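Putative branched-chain amino acid ABC transporter (Chromobacterium violaceum, PDB 4PYR) is of unproven function but has a periplasmic-binding-protein-like fold related to LppC lipoproteins, binds glutathione, and may regulate an enzyme. Local coordinates at residues 217-229 against 238-252. Sequence-based numbering, arbitrary orientation. Where two conformers were deposited one is given.
Sequences VRFIDMPWFLMPA and RPAAPLTRQTERLYA
The indole of Trp-224 is sandwiched between Arg-238 and Ala-252. On one face the Arg-238 guanidinium lies flat, its plane only 8° from that of the ring and its CZ 3.7 Å from the centroid of the five-membered ring, a stacked cation-pi pair. The methyl CB of Ala-252 makes a CH-pi contact with the other face, alanine being small enough for the helix to lie close against the indole. Arginine suits its place because, while stacked, it also turns NH1 and NH2 in its own plane to the carbonyl O of Trp-224, with Arg-238 NH2 at 3.0 Å; bends at chi2 and chi3 fold the chain back over the ring. Tryptophan offers this cation a broad face and Glu-248 an N-H: OE2 of Glu-248 accepts from Trp-224 NE1 at 2.8 Å, the bond somewhat bent (146°), and forms a salt bridge with Arg-238 NH1.

Beside this, Phe-225 receives Arg-245 CD over one face, 3.7 Å from the ring centroid, while Arg-249 CG meets the ring edge. Arg-249 stays extended from CG to NE, which carries its charged end past the phenyl. Aspartate's two oxygens match its side-on pair, NE and NH2, one nitrogen to each, with Arg-249 NH2 2.8 Å from Asp-221 OD2 and the planes nearly coplanar. Asp-221 OD1 also accepts from Met-222 N, and Asn-206 bonds both partners. The extended selenomethionine Met-222 places SE 3.6 Å from Ala-252 CB and touches Leu-104 of the glutathione site.

Here the chain passes between the lobes of a two-lobed, periplasmic-binding-protein-like fold, and the contact secures the crossing segment to helix 245-265 of the N-terminal lobe. The two buried carboxylates, Asp-221 and Glu-248, each face an arginine, which probably offsets the cost of desolvating them.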
loop_
_atom_site.group_PDB
_atom_site.type_symbol
_atom_site.label_atom_id
_atom_site.label_comp_id
_atom_site.label_asym_id
_atom_site.label_seq_id
_atom_site.Cartn_x
_atom_site.Cartn_y
_atom_site.Cartn_z
ATOM N N VAL A 217 -19.816 -0.919 5.726
ATOM C CA VAL A 217 -19.116 -0.645 4.491
ATOM C C VAL A 217 -18.135 -1.778 4.246
ATOM O O VAL A 217 -17.385 -2.180 5.139
ATOM C CB VAL A 217 -18.371 0.685 4.568
ATOM C CG1 VAL A 217 -17.474 0.883 3.345
ATOM C CG2 VAL A 217 -19.396 1.847 4.692
ATOM N N ARG A 218 -18.129 -2.256 3.010
ATOM C CA ARG A 218 -17.210 -3.320 2.617
ATOM C C ARG A 218 -15.934 -2.625 2.119
ATOM O O ARG A 218 -15.975 -1.645 1.388
ATOM C CB ARG A 218 -17.811 -4.177 1.503
ATOM C CG ARG A 218 -19.099 -4.897 1.887
ATOM C CD ARG A 218 -19.523 -5.948 0.860
ATOM N NE ARG A 218 -20.553 -6.852 1.361
ATOM C CZ ARG A 218 -20.315 -7.913 2.128
ATOM N NH1 ARG A 218 -19.079 -8.221 2.502
ATOM N NH2 ARG A 218 -21.323 -8.659 2.558
ATOM N N PHE A 219 -14.785 -3.075 2.581
ATOM C CA PHE A 219 -13.549 -2.424 2.165
ATOM C C PHE A 219 -12.430 -3.457 2.045
ATOM O O PHE A 219 -12.593 -4.607 2.407
ATOM C CB PHE A 219 -13.207 -1.310 3.161
ATOM C CG PHE A 219 -12.721 -1.801 4.496
ATOM C CD1 PHE A 219 -13.592 -2.356 5.406
ATOM C CD2 PHE A 219 -11.377 -1.698 4.845
ATOM C CE1 PHE A 219 -13.143 -2.834 6.620
ATOM C CE2 PHE A 219 -10.931 -2.121 6.090
ATOM C CZ PHE A 219 -11.801 -2.717 6.963
ATOM N N ILE A 220 -11.335 -3.026 1.427
ATOM C CA ILE A 220 -10.141 -3.856 1.320
ATOM C C ILE A 220 -9.025 -3.207 2.092
ATOM O O ILE A 220 -8.908 -1.979 2.152
ATOM C CB ILE A 220 -9.741 -4.127 -0.165
ATOM C CG1 ILE A 220 -9.561 -2.833 -0.943
ATOM C CG2 ILE A 220 -10.820 -4.976 -0.852
ATOM C CD1 ILE A 220 -9.025 -3.062 -2.344
ATOM N N ASP A 221 -8.217 -4.042 2.731
ATOM C CA ASP A 221 -7.081 -3.573 3.486
ATOM C C ASP A 221 -6.144 -4.758 3.737
ATOM O O ASP A 221 -6.431 -5.872 3.331
ATOM C CB ASP A 221 -7.539 -2.945 4.835
ATOM C CG ASP A 221 -6.598 -1.865 5.362
ATOM O OD1 ASP A 221 -5.453 -1.746 4.935
ATOM O OD2 ASP A 221 -7.044 -1.080 6.253
HETATM N N MSE A 222 -5.058 -4.500 4.419
HETATM C CA MSE A 222 -4.072 -5.490 4.743
HETATM C C MSE A 222 -4.557 -6.656 5.559
HETATM O O MSE A 222 -5.318 -6.484 6.499
HETATM C CB MSE A 222 -2.996 -4.860 5.599
HETATM C CG MSE A 222 -2.299 -3.727 4.887
HETATM SE SE MSE A 222 -0.772 -3.259 6.018
HETATM C CE MSE A 222 -0.012 -2.062 4.628
ATOM N N PRO A 223 -4.075 -7.873 5.257
ATOM C CA PRO A 223 -4.236 -9.020 6.185
ATOM C C PRO A 223 -3.845 -8.675 7.613
ATOM O O PRO A 223 -4.485 -9.167 8.579
ATOM C CB PRO A 223 -3.279 -10.074 5.601
ATOM C CG PRO A 223 -3.291 -9.750 4.164
ATOM C CD PRO A 223 -3.304 -8.243 4.056
ATOM N N TRP A 224 -2.852 -7.799 7.755
ATOM C CA TRP A 224 -2.386 -7.388 9.065
ATOM C C TRP A 224 -3.549 -6.914 9.977
ATOM O O TRP A 224 -3.519 -7.157 11.207
ATOM C CB TRP A 224 -1.345 -6.283 8.908
ATOM C CG TRP A 224 -0.704 -5.878 10.198
ATOM C CD1 TRP A 224 -0.824 -4.675 10.840
ATOM C CD2 TRP A 224 0.207 -6.657 10.972
ATOM N NE1 TRP A 224 -0.053 -4.672 11.981
ATOM C CE2 TRP A 224 0.596 -5.876 12.078
ATOM C CE3 TRP A 224 0.710 -7.945 10.854
ATOM C CZ2 TRP A 224 1.446 -6.355 13.058
ATOM C CZ3 TRP A 224 1.570 -8.404 11.825
ATOM C CH2 TRP A 224 1.930 -7.619 12.889
ATOM N N PHE A 225 -4.528 -6.230 9.379
ATOM C CA PHE A 225 -5.723 -5.778 10.104
ATOM C C PHE A 225 -6.902 -6.746 9.985
ATOM O O PHE A 225 -7.672 -6.939 10.945
ATOM C CB PHE A 225 -6.179 -4.396 9.568
ATOM C CG PHE A 225 -5.114 -3.323 9.652
ATOM C CD1 PHE A 225 -4.553 -2.958 10.834
ATOM C CD2 PHE A 225 -4.693 -2.688 8.511
ATOM C CE1 PHE A 225 -3.592 -1.962 10.892
ATOM C CE2 PHE A 225 -3.705 -1.727 8.549
ATOM C CZ PHE A 225 -3.169 -1.346 9.738
ATOM N N LEU A 226 -7.108 -7.328 8.812
ATOM C CA LEU A 226 -8.348 -8.040 8.520
ATOM C C LEU A 226 -8.323 -9.562 8.762
ATOM O O LEU A 226 -9.381 -10.179 8.738
ATOM C CB LEU A 226 -8.770 -7.775 7.075
ATOM C CG LEU A 226 -9.093 -6.329 6.759
ATOM C CD1 LEU A 226 -9.447 -6.175 5.300
ATOM C CD2 LEU A 226 -10.216 -5.826 7.661
HETATM N N MSE A 227 -7.134 -10.154 8.901
HETATM C CA MSE A 227 -7.006 -11.607 8.955
HETATM C C MSE A 227 -6.112 -11.984 10.104
HETATM O O MSE A 227 -4.971 -12.372 9.912
HETATM C CB MSE A 227 -6.405 -12.056 7.617
HETATM C CG MSE A 227 -7.379 -11.836 6.480
HETATM SE SE MSE A 227 -6.564 -12.562 4.820
HETATM C CE MSE A 227 -6.573 -14.480 5.270
ATOM N N PRO A 228 -6.626 -11.876 11.353
ATOM C CA PRO A 228 -5.814 -12.187 12.519
ATOM C C PRO A 228 -5.224 -13.594 12.486
ATOM O O PRO A 228 -4.110 -13.796 12.993
ATOM C CB PRO A 228 -6.783 -12.037 13.709
ATOM C CG PRO A 228 -8.103 -11.678 13.139
ATOM C CD PRO A 228 -7.937 -11.310 11.706
ATOM N N ALA A 229 -5.937 -14.535 11.862
ATOM C CA ALA A 229 -5.483 -15.929 11.800
ATOM C C ALA A 229 -4.684 -16.314 10.534
ATOM O O ALA A 229 -4.397 -17.497 10.307
ATOM C CB ALA A 229 -6.661 -16.863 11.985
ATOM N N ARG A 238 2.591 -7.424 17.348
ATOM C CA ARG A 238 1.942 -6.160 17.018
ATOM C C ARG A 238 2.905 -5.055 17.462
ATOM O O ARG A 238 3.786 -5.294 18.313
ATOM C CB ARG A 238 0.594 -6.026 17.713
ATOM C CG ARG A 238 -0.339 -7.219 17.580
ATOM C CD ARG A 238 -0.675 -7.592 16.161
ATOM N NE ARG A 238 -1.440 -6.556 15.460
ATOM C CZ ARG A 238 -1.980 -6.698 14.254
ATOM N NH1 ARG A 238 -2.647 -5.672 13.731
ATOM N NH2 ARG A 238 -1.833 -7.834 13.554
ATOM N N PRO A 239 2.768 -3.832 16.918
ATOM C CA PRO A 239 3.655 -2.773 17.419
ATOM C C PRO A 239 3.419 -2.501 18.902
ATOM O O PRO A 239 2.301 -2.663 19.437
ATOM C CB PRO A 239 3.298 -1.530 16.573
ATOM C CG PRO A 239 2.216 -1.922 15.654
ATOM C CD PRO A 239 1.832 -3.368 15.877
ATOM N N ALA A 240 4.507 -2.119 19.562
ATOM C CA ALA A 240 4.495 -1.736 20.951
ATOM C C ALA A 240 3.546 -0.559 21.142
ATOM O O ALA A 240 2.717 -0.589 22.003
ATOM C CB ALA A 240 5.901 -1.362 21.406
ATOM N N ALA A 241 3.657 0.457 20.284
ATOM C CA ALA A 241 2.786 1.622 20.374
ATOM C C ALA A 241 1.537 1.372 19.549
ATOM O O ALA A 241 1.608 0.833 18.446
ATOM C CB ALA A 241 3.496 2.878 19.884
ATOM N N PRO A 242 0.385 1.728 20.095
ATOM C CA PRO A 242 -0.833 1.836 19.330
ATOM C C PRO A 242 -0.593 2.838 18.222
ATOM O O PRO A 242 -0.356 4.024 18.510
ATOM C CB PRO A 242 -1.809 2.395 20.362
ATOM C CG PRO A 242 -1.359 1.703 21.573
ATOM C CD PRO A 242 0.106 1.902 21.528
ATOM N N LEU A 243 -0.640 2.398 16.981
ATOM C CA LEU A 243 -0.425 3.321 15.876
ATOM C C LEU A 243 -1.749 3.614 15.208
ATOM O O LEU A 243 -2.674 2.770 15.226
ATOM C CB LEU A 243 0.555 2.709 14.860
ATOM C CG LEU A 243 1.951 2.339 15.396
ATOM C CD1 LEU A 243 2.702 1.488 14.382
ATOM C CD2 LEU A 243 2.804 3.543 15.824
ATOM N N THR A 244 -1.834 4.790 14.582
ATOM C CA THR A 244 -2.862 5.041 13.580
ATOM C C THR A 244 -2.812 3.913 12.592
ATOM O O THR A 244 -1.782 3.298 12.491
ATOM C CB THR A 244 -2.675 6.454 12.900
ATOM O OG1 THR A 244 -1.384 6.496 12.249
ATOM C CG2 THR A 244 -2.747 7.536 13.892
ATOM N N ARG A 245 -3.916 3.668 11.903
ATOM C CA ARG A 245 -3.897 2.700 10.828
ATOM C C ARG A 245 -2.826 3.071 9.802
ATOM O O ARG A 245 -2.109 2.187 9.317
ATOM C CB ARG A 245 -5.287 2.584 10.195
ATOM C CG ARG A 245 -6.276 1.886 11.082
ATOM C CD ARG A 245 -6.132 0.390 11.139
ATOM N NE ARG A 245 -7.266 -0.172 11.866
ATOM C CZ ARG A 245 -7.319 -0.346 13.184
ATOM N NH1 ARG A 245 -6.298 -0.012 13.962
ATOM N NH2 ARG A 245 -8.429 -0.838 13.735
ATOM N N GLN A 246 -2.723 4.369 9.499
ATOM C CA GLN A 246 -1.753 4.899 8.520
ATOM C C GLN A 246 -0.348 4.445 8.870
ATOM O O GLN A 246 0.367 3.822 8.070
ATOM C CB GLN A 246 -1.829 6.432 8.520
ATOM C CG GLN A 246 -1.206 7.173 7.343
ATOM C CD GLN A 246 -1.568 8.648 7.347
ATOM O OE1 GLN A 246 -1.177 9.391 8.251
ATOM N NE2 GLN A 246 -2.322 9.082 6.342
ATOM N N THR A 247 0.040 4.733 10.099
ATOM C CA THR A 247 1.354 4.392 10.623
ATOM C C THR A 247 1.630 2.879 10.789
ATOM O O THR A 247 2.697 2.377 10.435
ATOM C CB THR A 247 1.581 5.081 11.960
ATOM O OG1 THR A 247 1.324 6.480 11.812
ATOM C CG2 THR A 247 2.960 4.884 12.442
ATOM N N GLU A 248 0.679 2.160 11.381
ATOM C CA GLU A 248 0.774 0.720 11.507
ATOM C C GLU A 248 0.911 0.057 10.133
ATOM O O GLU A 248 1.562 -0.976 10.035
ATOM C CB GLU A 248 -0.428 0.171 12.245
ATOM C CG GLU A 248 -0.274 -1.305 12.509
ATOM C CD GLU A 248 -1.068 -1.824 13.688
ATOM O OE1 GLU A 248 -1.913 -1.088 14.229
ATOM O OE2 GLU A 248 -0.818 -2.988 14.074
ATOM N N ARG A 249 0.336 0.650 9.078
ATOM C CA ARG A 249 0.570 0.124 7.733
ATOM C C ARG A 249 2.065 0.164 7.437
ATOM O O ARG A 249 2.536 -0.713 6.730
ATOM C CB ARG A 249 -0.245 0.825 6.621
ATOM C CG ARG A 249 -1.732 0.431 6.620
ATOM C CD ARG A 249 -2.567 0.989 5.469
ATOM N NE ARG A 249 -3.943 0.772 5.848
ATOM C CZ ARG A 249 -4.690 1.688 6.461
ATOM N NH1 ARG A 249 -4.228 2.926 6.651
ATOM N NH2 ARG A 249 -5.918 1.380 6.838
ATOM N N LEU A 250 2.778 1.171 7.949
ATOM C CA LEU A 250 4.225 1.280 7.688
ATOM C C LEU A 250 5.010 0.242 8.459
ATOM O O LEU A 250 6.018 -0.251 7.997
ATOM C CB LEU A 250 4.782 2.664 7.999
ATOM C CG LEU A 250 4.180 3.818 7.202
ATOM C CD1 LEU A 250 4.585 5.151 7.802
ATOM C CD2 LEU A 250 4.617 3.709 5.738
ATOM N N TYR A 251 4.553 -0.118 9.651
ATOM C CA TYR A 251 5.160 -1.211 10.418
ATOM C C TYR A 251 5.024 -2.532 9.655
ATOM O O TYR A 251 6.021 -3.289 9.496
ATOM C CB TYR A 251 4.452 -1.292 11.781
ATOM C CG TYR A 251 4.897 -2.413 12.694
ATOM C CD1 TYR A 251 6.028 -2.278 13.514
ATOM C CD2 TYR A 251 4.177 -3.604 12.772
ATOM C CE1 TYR A 251 6.412 -3.295 14.397
ATOM C CE2 TYR A 251 4.562 -4.648 13.626
ATOM C CZ TYR A 251 5.662 -4.494 14.448
ATOM O OH TYR A 251 6.045 -5.496 15.314
ATOM N N ALA A 252 3.831 -2.779 9.131
ATOM C CA ALA A 252 3.553 -3.986 8.375
ATOM C C ALA A 252 4.372 -3.954 7.096
ATOM O O ALA A 252 4.846 -4.996 6.657
ATOM C CB ALA A 252 2.067 -4.132 8.079
#